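Local coordinates for protein probable fumarate reductase Ifc3 (Shewanella frigidimarina, PDB 1QO8) that reduces fumarate to succinate in vitro, essentially in one direction, using one FAD and four covalently bound haems c per subunit, at residues G130-N135 against V305-G310; D151-S156 against N333-G338; K315-Y320 against D339-A344. All coordinates share one frame; numbering follows the deposited sequence.

Interaction 1. Residues G130-N135 against V305-G310; sequences GSAGFN and VLATGG. With FAD (flavin-adenine dinucleotide), chain G.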
loop_
_atom_site.group_PDB
_atom_site.type_symbol
_atom_site.label_atom_id
_atom_site.label_comp_id
_atom_site.label_asym_id
_atom_site.label_seq_id
_atom_site.Cartn_x
_atom_site.Cartn_y
_atom_site.Cartn_z
ATOM N N GLY A 130 -1.112 -24.052 5.708
ATOM C CA GLY A 130 0.343 -24.231 5.403
ATOM C C GLY A 130 0.959 -24.357 6.784
ATOM O O GLY A 130 0.168 -24.766 7.668
ATOM N N SER A 131 2.188 -23.942 7.051
ATOM C CA SER A 131 2.781 -24.213 8.352
ATOM C C SER A 131 2.098 -23.392 9.420
ATOM O O SER A 131 1.927 -23.829 10.559
ATOM C CB SER A 131 4.304 -23.913 8.270
ATOM O OG SER A 131 4.900 -24.049 9.572
ATOM N N ALA A 132 1.874 -22.080 9.128
ATOM C CA ALA A 132 1.275 -21.218 10.154
ATOM C C ALA A 132 -0.135 -21.705 10.539
ATOM O O ALA A 132 -0.388 -21.806 11.747
ATOM C CB ALA A 132 1.215 -19.736 9.758
ATOM N N GLY A 133 -0.968 -22.138 9.622
ATOM C CA GLY A 133 -2.326 -22.602 9.995
ATOM C C GLY A 133 -2.336 -23.962 10.681
ATOM O O GLY A 133 -3.094 -24.204 11.637
ATOM N N PHE A 134 -1.436 -24.898 10.223
ATOM C CA PHE A 134 -1.413 -26.145 10.994
ATOM C C PHE A 134 -0.953 -25.860 12.423
ATOM O O PHE A 134 -1.463 -26.422 13.439
ATOM C CB PHE A 134 -0.638 -27.244 10.297
ATOM C CG PHE A 134 -1.241 -28.081 9.229
ATOM C CD1 PHE A 134 -2.193 -29.044 9.566
ATOM C CD2 PHE A 134 -0.788 -28.013 7.908
ATOM C CE1 PHE A 134 -2.705 -29.870 8.618
ATOM C CE2 PHE A 134 -1.289 -28.891 6.949
ATOM C CZ PHE A 134 -2.243 -29.816 7.323
ATOM N N ASN A 135 0.079 -25.040 12.599
ATOM C CA ASN A 135 0.551 -24.787 13.950
ATOM C C ASN A 135 -0.547 -24.117 14.780
ATOM O O ASN A 135 -0.639 -24.286 16.001
ATOM C CB ASN A 135 1.823 -23.914 13.990
ATOM C CG ASN A 135 3.090 -24.735 13.723
ATOM O OD1 ASN A 135 3.632 -25.415 14.595
ATOM N ND2 ASN A 135 3.658 -24.644 12.524
ATOM N N VAL A 305 -8.484 -17.210 12.609
ATOM C CA VAL A 305 -7.027 -17.025 12.483
ATOM C C VAL A 305 -6.697 -17.025 10.983
ATOM O O VAL A 305 -6.988 -18.014 10.292
ATOM C CB VAL A 305 -6.286 -18.178 13.162
ATOM C CG1 VAL A 305 -4.756 -18.100 12.986
ATOM C CG2 VAL A 305 -6.619 -18.374 14.640
ATOM N N LEU A 306 -6.269 -15.920 10.453
ATOM C CA LEU A 306 -5.793 -15.850 9.078
ATOM C C LEU A 306 -4.431 -16.541 8.999
ATOM O O LEU A 306 -3.555 -16.115 9.758
ATOM C CB LEU A 306 -5.602 -14.374 8.642
ATOM C CG LEU A 306 -6.945 -13.588 8.650
ATOM C CD1 LEU A 306 -6.793 -12.096 8.209
ATOM C CD2 LEU A 306 -7.996 -14.278 7.818
ATOM N N ALA A 307 -4.262 -17.569 8.193
ATOM C CA ALA A 307 -2.877 -18.174 8.089
ATOM C C ALA A 307 -2.766 -18.471 6.609
ATOM O O ALA A 307 -2.466 -19.597 6.236
ATOM C CB ALA A 307 -2.873 -19.541 8.783
ATOM N N THR A 308 -3.182 -17.499 5.825
ATOM C CA THR A 308 -3.310 -17.723 4.393
ATOM C C THR A 308 -2.076 -17.418 3.567
ATOM O O THR A 308 -2.172 -17.631 2.348
ATOM C CB THR A 308 -4.496 -16.786 4.051
ATOM O OG1 THR A 308 -4.816 -16.894 2.666
ATOM C CG2 THR A 308 -4.161 -15.361 4.192
ATOM N N GLY A 309 -0.913 -17.083 4.129
ATOM C CA GLY A 309 0.287 -16.999 3.266
ATOM C C GLY A 309 0.425 -15.694 2.536
ATOM O O GLY A 309 -0.247 -14.727 2.959
ATOM N N GLY A 310 1.239 -15.592 1.444
ATOM C CA GLY A 310 1.658 -14.222 1.036
ATOM C C GLY A 310 0.823 -13.846 -0.223
ATOM O O GLY A 310 -0.127 -14.577 -0.562
HETATM P PA FAD G . 1.563 -20.887 3.187
HETATM O O1A FAD G . 2.448 -22.059 3.483
HETATM O O2A FAD G . 1.491 -20.367 1.938
HETATM O O5B FAD G . 0.141 -21.554 3.251
HETATM C C5B FAD G . -1.123 -20.771 3.213
HETATM C C4B FAD G . -2.341 -21.813 3.061
HETATM O O4B FAD G . -3.556 -20.916 3.037
HETATM C C3B FAD G . -2.356 -22.464 1.638
HETATM O O3B FAD G . -2.268 -23.812 1.522
HETATM C C2B FAD G . -3.439 -21.657 0.834
HETATM O O2B FAD G . -4.138 -22.416 -0.183
HETATM C C1B FAD G . -4.409 -21.409 1.928
HETATM N N9A FAD G . -5.284 -20.258 1.676
HETATM C C8A FAD G . -4.981 -19.069 1.059
HETATM N N7A FAD G . -6.032 -18.314 0.896
HETATM C C5A FAD G . -7.099 -19.027 1.434
HETATM C C6A FAD G . -8.538 -18.781 1.486
HETATM N N6A FAD G . -9.112 -17.702 1.031
HETATM N N1A FAD G . -9.246 -19.743 2.128
HETATM C C2A FAD G . -8.704 -20.935 2.550
HETATM N N3A FAD G . -7.390 -21.251 2.521
HETATM C C4A FAD G . -6.666 -20.264 1.927
HETATM N N1 FAD G . 11.396 -19.371 4.220
HETATM C C2 FAD G . 12.216 -19.783 5.149
HETATM O O2 FAD G . 12.372 -19.335 6.237
HETATM N N3 FAD G . 13.084 -20.902 4.962
HETATM C C4 FAD G . 12.985 -21.532 3.725
HETATM O O4 FAD G . 13.717 -22.448 3.478
HETATM C C4X FAD G . 12.105 -21.008 2.684
HETATM N N5 FAD G . 12.071 -21.588 1.474
HETATM C C5X FAD G . 11.202 -21.166 0.525
HETATM C C6 FAD G . 11.208 -21.828 -0.710
HETATM C C7 FAD G . 10.333 -21.429 -1.692
HETATM C C7M FAD G . 10.273 -22.083 -3.035
HETATM C C8 FAD G . 9.406 -20.364 -1.396
HETATM C C8M FAD G . 8.399 -19.969 -2.432
HETATM C C9 FAD G . 9.378 -19.737 -0.177
HETATM C C9A FAD G . 10.257 -20.107 0.814
HETATM N N10 FAD G . 10.346 -19.516 2.090
HETATM C C10 FAD G . 11.228 -19.925 3.015
HETATM C "C1'" FAD G . 9.206 -18.695 2.605
HETATM C "C2'" FAD G . 8.337 -19.552 3.586
HETATM O "O2'" FAD G . 8.322 -20.846 2.893
HETATM C "C3'" FAD G . 6.892 -19.019 3.426
HETATM O "O3'" FAD G . 6.822 -17.631 3.778
HETATM C "C4'" FAD G . 6.072 -19.595 4.629
HETATM O "O4'" FAD G . 6.029 -21.029 4.358
HETATM C "C5'" FAD G . 4.612 -19.042 4.454
HETATM O "O5'" FAD G . 3.778 -19.959 5.405
HETATM P P FAD G . 2.285 -19.705 5.686
HETATM O O1P FAD G . 1.903 -20.781 6.677
HETATM O O2P FAD G . 2.237 -18.355 6.029
HETATM O O3P FAD G . 1.679 -19.791 4.372
HETATM O O HOH W 1 -0.802 -21.747 7.034
#
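Ala-307 sets its methyl group against the first turn of helix 131-143, with CB 3.3 Å from Gly-133 N and 4.2 Å from Ala-132 CB. The fit depends on Gly-133 having no side chain, since any beta carbon there would press on the Ala-307 methyl. A water bridges the two backbones: it accepts from Gly-130 N and Gly-133 N at 2.7 and 2.6 Å, and lies 2.8 Å from Ala-307 O and 2.9 Å from FAD O1P, each of which can take a proton from it. The same phosphate oxygen receives Ala-132 N at 2.8 Å in a fairly straight bond (158°). Gly-130, the N-cap, lies close to the diphosphate, and a beta carbon on it would collide with FAD O1A; Gly-309 is similarly confined by FAD O2A on the other segment. Further out, Ser-160 takes the Ser-131 N-H, and Val-127 pairs its backbone with Ala-307, tying strand 303-306 to the neighbouring strand. Gly-130 and Gly-133 are consistent with the GxGxxG pattern of a Rossmann-type fold. Amide N-H groups, a bound water and the helix N-terminus gathered here would probably offset the negative charge of the diphosphate without a basic side chain from either segment.

Interaction 2. Residues D151-S156 against N333-G338; sequences DKAPFS and NITATG. With FAD (flavin-adenine dinucleotide), chain G.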
loop_
_atom_site.group_PDB
_atom_site.type_symbol
_atom_site.label_atom_id
_atom_site.label_comp_id
_atom_site.label_asym_id
_atom_site.label_seq_id
_atom_site.Cartn_x
_atom_site.Cartn_y
_atom_site.Cartn_z
ATOM N N ASP A 151 -8.852 -25.113 3.812
ATOM C CA ASP A 151 -7.824 -24.639 2.874
ATOM C C ASP A 151 -8.485 -24.583 1.524
ATOM O O ASP A 151 -9.165 -25.547 1.221
ATOM C CB ASP A 151 -6.586 -25.572 2.834
ATOM C CG ASP A 151 -5.452 -24.927 2.032
ATOM O OD1 ASP A 151 -5.534 -24.829 0.815
ATOM O OD2 ASP A 151 -4.463 -24.537 2.719
ATOM N N LYS A 152 -8.227 -23.572 0.675
ATOM C CA LYS A 152 -8.928 -23.537 -0.612
ATOM C C LYS A 152 -8.333 -24.481 -1.647
ATOM O O LYS A 152 -8.917 -24.548 -2.750
ATOM C CB LYS A 152 -8.923 -22.102 -1.167
ATOM C CG LYS A 152 -7.434 -21.682 -1.530
ATOM C CD LYS A 152 -7.437 -20.254 -2.095
ATOM C CE LYS A 152 -5.927 -19.674 -2.150
ATOM N NZ LYS A 152 -6.081 -18.512 -3.136
ATOM N N ALA A 153 -7.136 -24.989 -1.369
ATOM C CA ALA A 153 -6.442 -25.760 -2.415
ATOM C C ALA A 153 -6.855 -27.253 -2.340
ATOM O O ALA A 153 -7.393 -27.697 -1.312
ATOM C CB ALA A 153 -4.927 -25.668 -2.141
ATOM N N PRO A 154 -6.451 -28.006 -3.336
ATOM C CA PRO A 154 -6.681 -29.428 -3.486
ATOM C C PRO A 154 -6.074 -30.302 -2.376
ATOM O O PRO A 154 -6.424 -31.401 -2.018
ATOM C CB PRO A 154 -6.027 -29.770 -4.814
ATOM C CG PRO A 154 -5.732 -28.503 -5.526
ATOM C CD PRO A 154 -6.098 -27.346 -4.657
ATOM N N PHE A 155 -4.994 -29.778 -1.777
ATOM C CA PHE A 155 -4.209 -30.539 -0.831
ATOM C C PHE A 155 -3.686 -29.401 0.018
ATOM O O PHE A 155 -3.526 -28.267 -0.345
ATOM C CB PHE A 155 -3.026 -31.373 -1.244
ATOM C CG PHE A 155 -2.201 -30.834 -2.367
ATOM C CD1 PHE A 155 -2.605 -31.030 -3.677
ATOM C CD2 PHE A 155 -1.068 -30.088 -2.107
ATOM C CE1 PHE A 155 -1.886 -30.587 -4.752
ATOM C CE2 PHE A 155 -0.317 -29.604 -3.195
ATOM C CZ PHE A 155 -0.715 -29.877 -4.483
ATOM N N SER A 156 -3.289 -29.730 1.218
ATOM C CA SER A 156 -2.694 -28.704 2.001
ATOM C C SER A 156 -1.145 -28.570 1.899
ATOM O O SER A 156 -0.468 -29.396 1.271
ATOM C CB SER A 156 -2.985 -28.968 3.440
ATOM O OG SER A 156 -2.311 -30.173 3.774
ATOM N N ASN A 333 3.893 -21.377 -4.702
ATOM C CA ASN A 333 2.685 -22.144 -5.123
ATOM C C ASN A 333 1.587 -21.181 -5.565
ATOM O O ASN A 333 1.509 -19.992 -5.132
ATOM C CB ASN A 333 2.272 -22.911 -3.871
ATOM C CG ASN A 333 1.245 -23.999 -4.127
ATOM O OD1 ASN A 333 0.655 -24.009 -5.243
ATOM N ND2 ASN A 333 1.232 -24.895 -3.160
ATOM N N ILE A 334 0.665 -21.597 -6.435
ATOM C CA ILE A 334 -0.428 -20.847 -6.968
ATOM C C ILE A 334 -1.519 -20.516 -5.912
ATOM O O ILE A 334 -2.282 -19.587 -6.139
ATOM C CB ILE A 334 -1.123 -21.578 -8.147
ATOM C CG1 ILE A 334 -1.657 -22.925 -7.630
ATOM C CG2 ILE A 334 -0.079 -21.750 -9.283
ATOM C CD1 ILE A 334 -2.541 -23.633 -8.637
ATOM N N THR A 335 -1.407 -20.924 -4.680
ATOM C CA THR A 335 -2.258 -20.566 -3.573
ATOM C C THR A 335 -2.008 -19.174 -3.008
ATOM O O THR A 335 -2.886 -18.634 -2.300
ATOM C CB THR A 335 -2.035 -21.570 -2.405
ATOM O OG1 THR A 335 -0.652 -21.493 -2.090
ATOM C CG2 THR A 335 -2.448 -22.974 -2.808
ATOM N N ALA A 336 -0.911 -18.464 -3.457
ATOM C CA ALA A 336 -0.452 -17.327 -2.662
ATOM C C ALA A 336 -0.986 -16.040 -3.312
ATOM O O ALA A 336 -0.222 -15.210 -3.813
ATOM C CB ALA A 336 1.090 -17.213 -2.498
ATOM N N THR A 337 -2.314 -15.828 -3.138
ATOM C CA THR A 337 -3.020 -14.799 -3.837
ATOM C C THR A 337 -3.489 -13.650 -2.941
ATOM O O THR A 337 -4.277 -12.843 -3.472
ATOM C CB THR A 337 -4.100 -15.272 -4.792
ATOM O OG1 THR A 337 -5.149 -15.925 -4.070
ATOM C CG2 THR A 337 -3.432 -16.174 -5.901
ATOM N N GLY A 338 -2.970 -13.596 -1.722
ATOM C CA GLY A 338 -3.156 -12.382 -0.899
ATOM C C GLY A 338 -4.589 -12.316 -0.286
ATOM O O GLY A 338 -4.945 -11.246 0.243
HETATM P PA FAD G . 1.563 -20.887 3.187
HETATM O O1A FAD G . 2.448 -22.059 3.483
HETATM O O2A FAD G . 1.491 -20.367 1.938
HETATM O O5B FAD G . 0.141 -21.554 3.251
HETATM C C5B FAD G . -1.123 -20.771 3.213
HETATM C C4B FAD G . -2.341 -21.813 3.061
HETATM O O4B FAD G . -3.556 -20.916 3.037
HETATM C C3B FAD G . -2.356 -22.464 1.638
HETATM O O3B FAD G . -2.268 -23.812 1.522
HETATM C C2B FAD G . -3.439 -21.657 0.834
HETATM O O2B FAD G . -4.138 -22.416 -0.183
HETATM C C1B FAD G . -4.409 -21.409 1.928
HETATM N N9A FAD G . -5.284 -20.258 1.676
HETATM C C8A FAD G . -4.981 -19.069 1.059
HETATM N N7A FAD G . -6.032 -18.314 0.896
HETATM C C5A FAD G . -7.099 -19.027 1.434
HETATM C C6A FAD G . -8.538 -18.781 1.486
HETATM N N6A FAD G . -9.112 -17.702 1.031
HETATM N N1A FAD G . -9.246 -19.743 2.128
HETATM C C2A FAD G . -8.704 -20.935 2.550
HETATM N N3A FAD G . -7.390 -21.251 2.521
HETATM C C4A FAD G . -6.666 -20.264 1.927
HETATM N N1 FAD G . 11.396 -19.371 4.220
HETATM C C2 FAD G . 12.216 -19.783 5.149
HETATM O O2 FAD G . 12.372 -19.335 6.237
HETATM N N3 FAD G . 13.084 -20.902 4.962
HETATM C C4 FAD G . 12.985 -21.532 3.725
HETATM O O4 FAD G . 13.717 -22.448 3.478
HETATM C C4X FAD G . 12.105 -21.008 2.684
HETATM N N5 FAD G . 12.071 -21.588 1.474
HETATM C C5X FAD G . 11.202 -21.166 0.525
HETATM C C6 FAD G . 11.208 -21.828 -0.710
HETATM C C7 FAD G . 10.333 -21.429 -1.692
HETATM C C7M FAD G . 10.273 -22.083 -3.035
HETATM C C8 FAD G . 9.406 -20.364 -1.396
HETATM C C8M FAD G . 8.399 -19.969 -2.432
HETATM C C9 FAD G . 9.378 -19.737 -0.177
HETATM C C9A FAD G . 10.257 -20.107 0.814
HETATM N N10 FAD G . 10.346 -19.516 2.090
HETATM C C10 FAD G . 11.228 -19.925 3.015
HETATM C "C1'" FAD G . 9.206 -18.695 2.605
HETATM C "C2'" FAD G . 8.337 -19.552 3.586
HETATM O "O2'" FAD G . 8.322 -20.846 2.893
HETATM C "C3'" FAD G . 6.892 -19.019 3.426
HETATM O "O3'" FAD G . 6.822 -17.631 3.778
HETATM C "C4'" FAD G . 6.072 -19.595 4.629
HETATM O "O4'" FAD G . 6.029 -21.029 4.358
HETATM C "C5'" FAD G . 4.612 -19.042 4.454
HETATM O "O5'" FAD G . 3.778 -19.959 5.405
HETATM P P FAD G . 2.285 -19.705 5.686
HETATM O O1P FAD G . 1.903 -20.781 6.677
HETATM O O2P FAD G . 2.237 -18.355 6.029
HETATM O O3P FAD G . 1.679 -19.791 4.372
#
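Lys-152 and Ala-153 meet Thr-335 beside the FAD ribose, just past strand 147-150, where the acidic residue of a Rossmann-type fold grips the ribose hydroxyls. The close-packed part is small: Ala-153 CB touches Thr-335 CG2 at 3.7 Å, and Thr-335 CG2 also lies 3.2 Å from FAD O2B. Asp-151 puts one carboxylate oxygen on each hydroxyl, OD2 taking FAD O3B at 2.6 Å and OD1 taking FAD O2B at 3.0 Å. OD1 also accepts Ala-153 N through its anti lone pair, closing an Asx turn, while Ala-129 N donates to OD2, so the carboxylate is fixed from several sides. An asparagine at Asp-151 would lose one acceptor oxygen and the negative charge, and would probably leave one ribose hydroxyl without its mate. The partly exposed side is looser. There Lys-152, extended beyond CG, runs across one face of the adenine, its CD 3.8 Å from FAD C5A, and on past Thr-335 O. Its ammonium forms a salt bridge with Asp-339, whose other oxygen is hydrogen-bonded to the Thr-337 hydroxyl. Against that charge pair the direct link between the segments is modest: Lys-152 NZ gives Thr-337 OG1 a weak hydrogen bond of 2.9 Å.

Interaction 3. Residues K315-Y320 against D339-A344; sequences KEMIAY and DGVLMA. With FAD (flavin-adenine dinucleotide), chain G.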
loop_
_atom_site.group_PDB
_atom_site.type_symbol
_atom_site.label_atom_id
_atom_site.label_comp_id
_atom_site.label_asym_id
_atom_site.label_seq_id
_atom_site.Cartn_x
_atom_site.Cartn_y
_atom_site.Cartn_z
ATOM N N LYS A 315 -1.323 -10.907 -9.190
ATOM C CA LYS A 315 -0.837 -9.963 -10.165
ATOM C C LYS A 315 -1.349 -8.519 -9.993
ATOM O O LYS A 315 -0.583 -7.573 -10.306
ATOM C CB LYS A 315 -1.257 -10.447 -11.571
ATOM C CG LYS A 315 -0.316 -11.673 -11.961
ATOM C CD LYS A 315 -0.728 -12.055 -13.384
ATOM C CE LYS A 315 0.255 -12.949 -14.118
ATOM N NZ LYS A 315 0.124 -14.386 -13.741
ATOM N N GLU A 316 -2.576 -8.373 -9.530
ATOM C CA GLU A 316 -3.110 -7.004 -9.347
ATOM C C GLU A 316 -2.483 -6.392 -8.111
ATOM O O GLU A 316 -2.096 -5.216 -8.157
ATOM C CB GLU A 316 -4.665 -7.029 -9.164
ATOM C CG GLU A 316 -5.090 -5.620 -8.739
ATOM C CD GLU A 316 -6.564 -5.315 -8.584
ATOM O OE1 GLU A 316 -7.369 -6.041 -9.197
ATOM O OE2 GLU A 316 -6.870 -4.350 -7.852
ATOM N N MET A 317 -2.357 -7.159 -7.020
ATOM C CA MET A 317 -1.735 -6.598 -5.845
ATOM C C MET A 317 -0.264 -6.238 -6.131
ATOM O O MET A 317 0.257 -5.179 -5.783
ATOM C CB MET A 317 -1.826 -7.593 -4.657
ATOM C CG MET A 317 -3.256 -7.791 -4.137
ATOM S SD MET A 317 -3.375 -9.025 -2.868
ATOM C CE MET A 317 -2.527 -8.439 -1.447
ATOM N N ILE A 318 0.495 -7.178 -6.758
ATOM C CA ILE A 318 1.892 -6.871 -7.135
ATOM C C ILE A 318 2.008 -5.640 -8.025
ATOM O O ILE A 318 2.837 -4.818 -7.728
ATOM C CB ILE A 318 2.557 -8.074 -7.911
ATOM C CG1 ILE A 318 2.618 -9.244 -6.937
ATOM C CG2 ILE A 318 3.883 -7.649 -8.519
ATOM C CD1 ILE A 318 3.567 -9.179 -5.771
ATOM N N ALA A 319 1.247 -5.508 -9.092
ATOM C CA ALA A 319 1.265 -4.390 -10.002
ATOM C C ALA A 319 0.879 -3.100 -9.237
ATOM O O ALA A 319 1.558 -2.104 -9.434
ATOM C CB ALA A 319 0.317 -4.563 -11.178
ATOM N N TYR A 320 0.015 -3.162 -8.223
ATOM C CA TYR A 320 -0.321 -1.980 -7.463
ATOM C C TYR A 320 0.732 -1.512 -6.468
ATOM O O TYR A 320 0.967 -0.306 -6.262
ATOM C CB TYR A 320 -1.651 -2.145 -6.695
ATOM C CG TYR A 320 -2.196 -0.711 -6.555
ATOM C CD1 TYR A 320 -2.779 -0.048 -7.637
ATOM C CD2 TYR A 320 -2.016 -0.075 -5.355
ATOM C CE1 TYR A 320 -3.229 1.281 -7.480
ATOM C CE2 TYR A 320 -2.474 1.231 -5.194
ATOM C CZ TYR A 320 -3.090 1.884 -6.242
ATOM O OH TYR A 320 -3.489 3.172 -6.030
ATOM N N ASP A 339 -5.330 -13.451 -0.260
ATOM C CA ASP A 339 -6.742 -13.363 0.090
ATOM C C ASP A 339 -6.878 -12.810 1.500
ATOM O O ASP A 339 -7.846 -12.110 1.857
ATOM C CB ASP A 339 -7.398 -14.755 0.060
ATOM C CG ASP A 339 -7.552 -15.378 -1.275
ATOM O OD1 ASP A 339 -7.427 -14.691 -2.313
ATOM O OD2 ASP A 339 -7.860 -16.597 -1.383
ATOM N N GLY A 340 -6.042 -13.312 2.381
ATOM C CA GLY A 340 -6.072 -12.984 3.807
ATOM C C GLY A 340 -5.895 -11.496 4.071
ATOM O O GLY A 340 -6.651 -10.848 4.830
ATOM N N VAL A 341 -4.935 -10.879 3.377
ATOM C CA VAL A 341 -4.798 -9.447 3.295
ATOM C C VAL A 341 -6.000 -8.751 2.676
ATOM O O VAL A 341 -6.345 -7.684 3.212
ATOM C CB VAL A 341 -3.517 -9.041 2.475
ATOM C CG1 VAL A 341 -3.590 -7.621 1.940
ATOM C CG2 VAL A 341 -2.239 -9.222 3.354
ATOM N N LEU A 342 -6.556 -9.176 1.531
ATOM C CA LEU A 342 -7.707 -8.525 0.975
ATOM C C LEU A 342 -8.924 -8.556 1.910
ATOM O O LEU A 342 -9.546 -7.510 2.067
ATOM C CB LEU A 342 -8.132 -9.123 -0.361
ATOM C CG LEU A 342 -7.002 -8.988 -1.423
ATOM C CD1 LEU A 342 -7.439 -9.833 -2.611
ATOM C CD2 LEU A 342 -6.724 -7.501 -1.680
ATOM N N MET A 343 -9.281 -9.672 2.514
ATOM C CA MET A 343 -10.442 -9.792 3.389
ATOM C C MET A 343 -10.247 -8.951 4.659
ATOM O O MET A 343 -11.188 -8.395 5.225
ATOM C CB MET A 343 -10.637 -11.265 3.872
ATOM C CG MET A 343 -11.273 -12.055 2.752
ATOM S SD MET A 343 -11.569 -13.786 3.146
ATOM C CE MET A 343 -10.089 -14.454 3.810
ATOM N N ALA A 344 -9.013 -8.876 5.130
ATOM C CA ALA A 344 -8.674 -8.113 6.324
ATOM C C ALA A 344 -8.810 -6.615 6.060
ATOM O O ALA A 344 -9.459 -5.853 6.824
ATOM C CB ALA A 344 -7.370 -8.458 7.021
HETATM P PA FAD G . 1.563 -20.887 3.187
HETATM O O1A FAD G . 2.448 -22.059 3.483
HETATM O O2A FAD G . 1.491 -20.367 1.938
HETATM O O5B FAD G . 0.141 -21.554 3.251
HETATM C C5B FAD G . -1.123 -20.771 3.213
HETATM C C4B FAD G . -2.341 -21.813 3.061
HETATM O O4B FAD G . -3.556 -20.916 3.037
HETATM C C3B FAD G . -2.356 -22.464 1.638
HETATM O O3B FAD G . -2.268 -23.812 1.522
HETATM C C2B FAD G . -3.439 -21.657 0.834
HETATM O O2B FAD G . -4.138 -22.416 -0.183
HETATM C C1B FAD G . -4.409 -21.409 1.928
HETATM N N9A FAD G . -5.284 -20.258 1.676
HETATM C C8A FAD G . -4.981 -19.069 1.059
HETATM N N7A FAD G . -6.032 -18.314 0.896
HETATM C C5A FAD G . -7.099 -19.027 1.434
HETATM C C6A FAD G . -8.538 -18.781 1.486
HETATM N N6A FAD G . -9.112 -17.702 1.031
HETATM N N1A FAD G . -9.246 -19.743 2.128
HETATM C C2A FAD G . -8.704 -20.935 2.550
HETATM N N3A FAD G . -7.390 -21.251 2.521
HETATM C C4A FAD G . -6.666 -20.264 1.927
HETATM N N1 FAD G . 11.396 -19.371 4.220
HETATM C C2 FAD G . 12.216 -19.783 5.149
HETATM O O2 FAD G . 12.372 -19.335 6.237
HETATM N N3 FAD G . 13.084 -20.902 4.962
HETATM C C4 FAD G . 12.985 -21.532 3.725
HETATM O O4 FAD G . 13.717 -22.448 3.478
HETATM C C4X FAD G . 12.105 -21.008 2.684
HETATM N N5 FAD G . 12.071 -21.588 1.474
HETATM C C5X FAD G . 11.202 -21.166 0.525
HETATM C C6 FAD G . 11.208 -21.828 -0.710
HETATM C C7 FAD G . 10.333 -21.429 -1.692
HETATM C C7M FAD G . 10.273 -22.083 -3.035
HETATM C C8 FAD G . 9.406 -20.364 -1.396
HETATM C C8M FAD G . 8.399 -19.969 -2.432
HETATM C C9 FAD G . 9.378 -19.737 -0.177
HETATM C C9A FAD G . 10.257 -20.107 0.814
HETATM N N10 FAD G . 10.346 -19.516 2.090
HETATM C C10 FAD G . 11.228 -19.925 3.015
HETATM C "C1'" FAD G . 9.206 -18.695 2.605
HETATM C "C2'" FAD G . 8.337 -19.552 3.586
HETATM O "O2'" FAD G . 8.322 -20.846 2.893
HETATM C "C3'" FAD G . 6.892 -19.019 3.426
HETATM O "O3'" FAD G . 6.822 -17.631 3.778
HETATM C "C4'" FAD G . 6.072 -19.595 4.629
HETATM O "O4'" FAD G . 6.029 -21.029 4.358
HETATM C "C5'" FAD G . 4.612 -19.042 4.454
HETATM O "O5'" FAD G . 3.778 -19.959 5.405
HETATM P P FAD G . 2.285 -19.705 5.686
HETATM O O1P FAD G . 1.903 -20.781 6.677
HETATM O O2P FAD G . 2.237 -18.355 6.029
HETATM O O3P FAD G . 1.679 -19.791 4.372
#
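Met-317 is the one residue of segment 315-320 that meets segment 339-344, and what passes between the two is entirely apolar. Its sulfur lies against the branched end of Leu-342, with SD 3.9 Å from Leu-342 CD2 and about as far from the CG of that residue. The terminal methyl goes on to Val-341, CE reaching CG1 of that valine at 3.6 Å. A bend at the last torsion (chi3 67°) turns the methyl away from the line of the chain, which lets sulfur and methyl serve different neighbours. The backbones stay well apart, 9.3 Å between the CA atoms of Met-317 and Leu-342, so the thioether spans the gap between the helices. Tyr-311 of the same chain packs on Met-317, and so does Tyr-320 of the second subunit, placing this side of the contact at the dimer interface.

On the FAD side the polar interactions centre on Asp-339, in the first turn of its helix. Besides its bonds to Lys-152 and Thr-337, it accepts the adenine amino group, FAD N6A, on OD2 at 2.9 Å with a bent N-H...O angle of 134°, while OD1 faces Arg-272 in a second salt bridge. Two basic partners probably keep this carboxylate ionised. Together these contacts place the adenine end of the FAD site of this FAD-dependent oxidoreductase 2 family member beside a helix pair that leads to the subunit interface.

The three interactions follow FAD from its diphosphate to its adenine: interaction 1 holds the diphosphate, interaction 2 the ribose and one side of the adenine, and interaction 3 the amino group. Interactions 1 and 2 have centres about 11 Å apart and probably share a hydrogen bond from Gly-338 N to Gly-310 O (3.2 Å). Interactions 2 and 3, about 14 Å between centres, are joined by the salt bridge from Lys-152 NZ to Asp-339 OD2 at 3.1 Å. Interaction 1 also packs directly on interaction 3, where Leu-306 CD1 lies 3.9 Å from Ala-344 CB. Asn-333 touches a haem, so interaction 2 adjoins both kinds of cofactor.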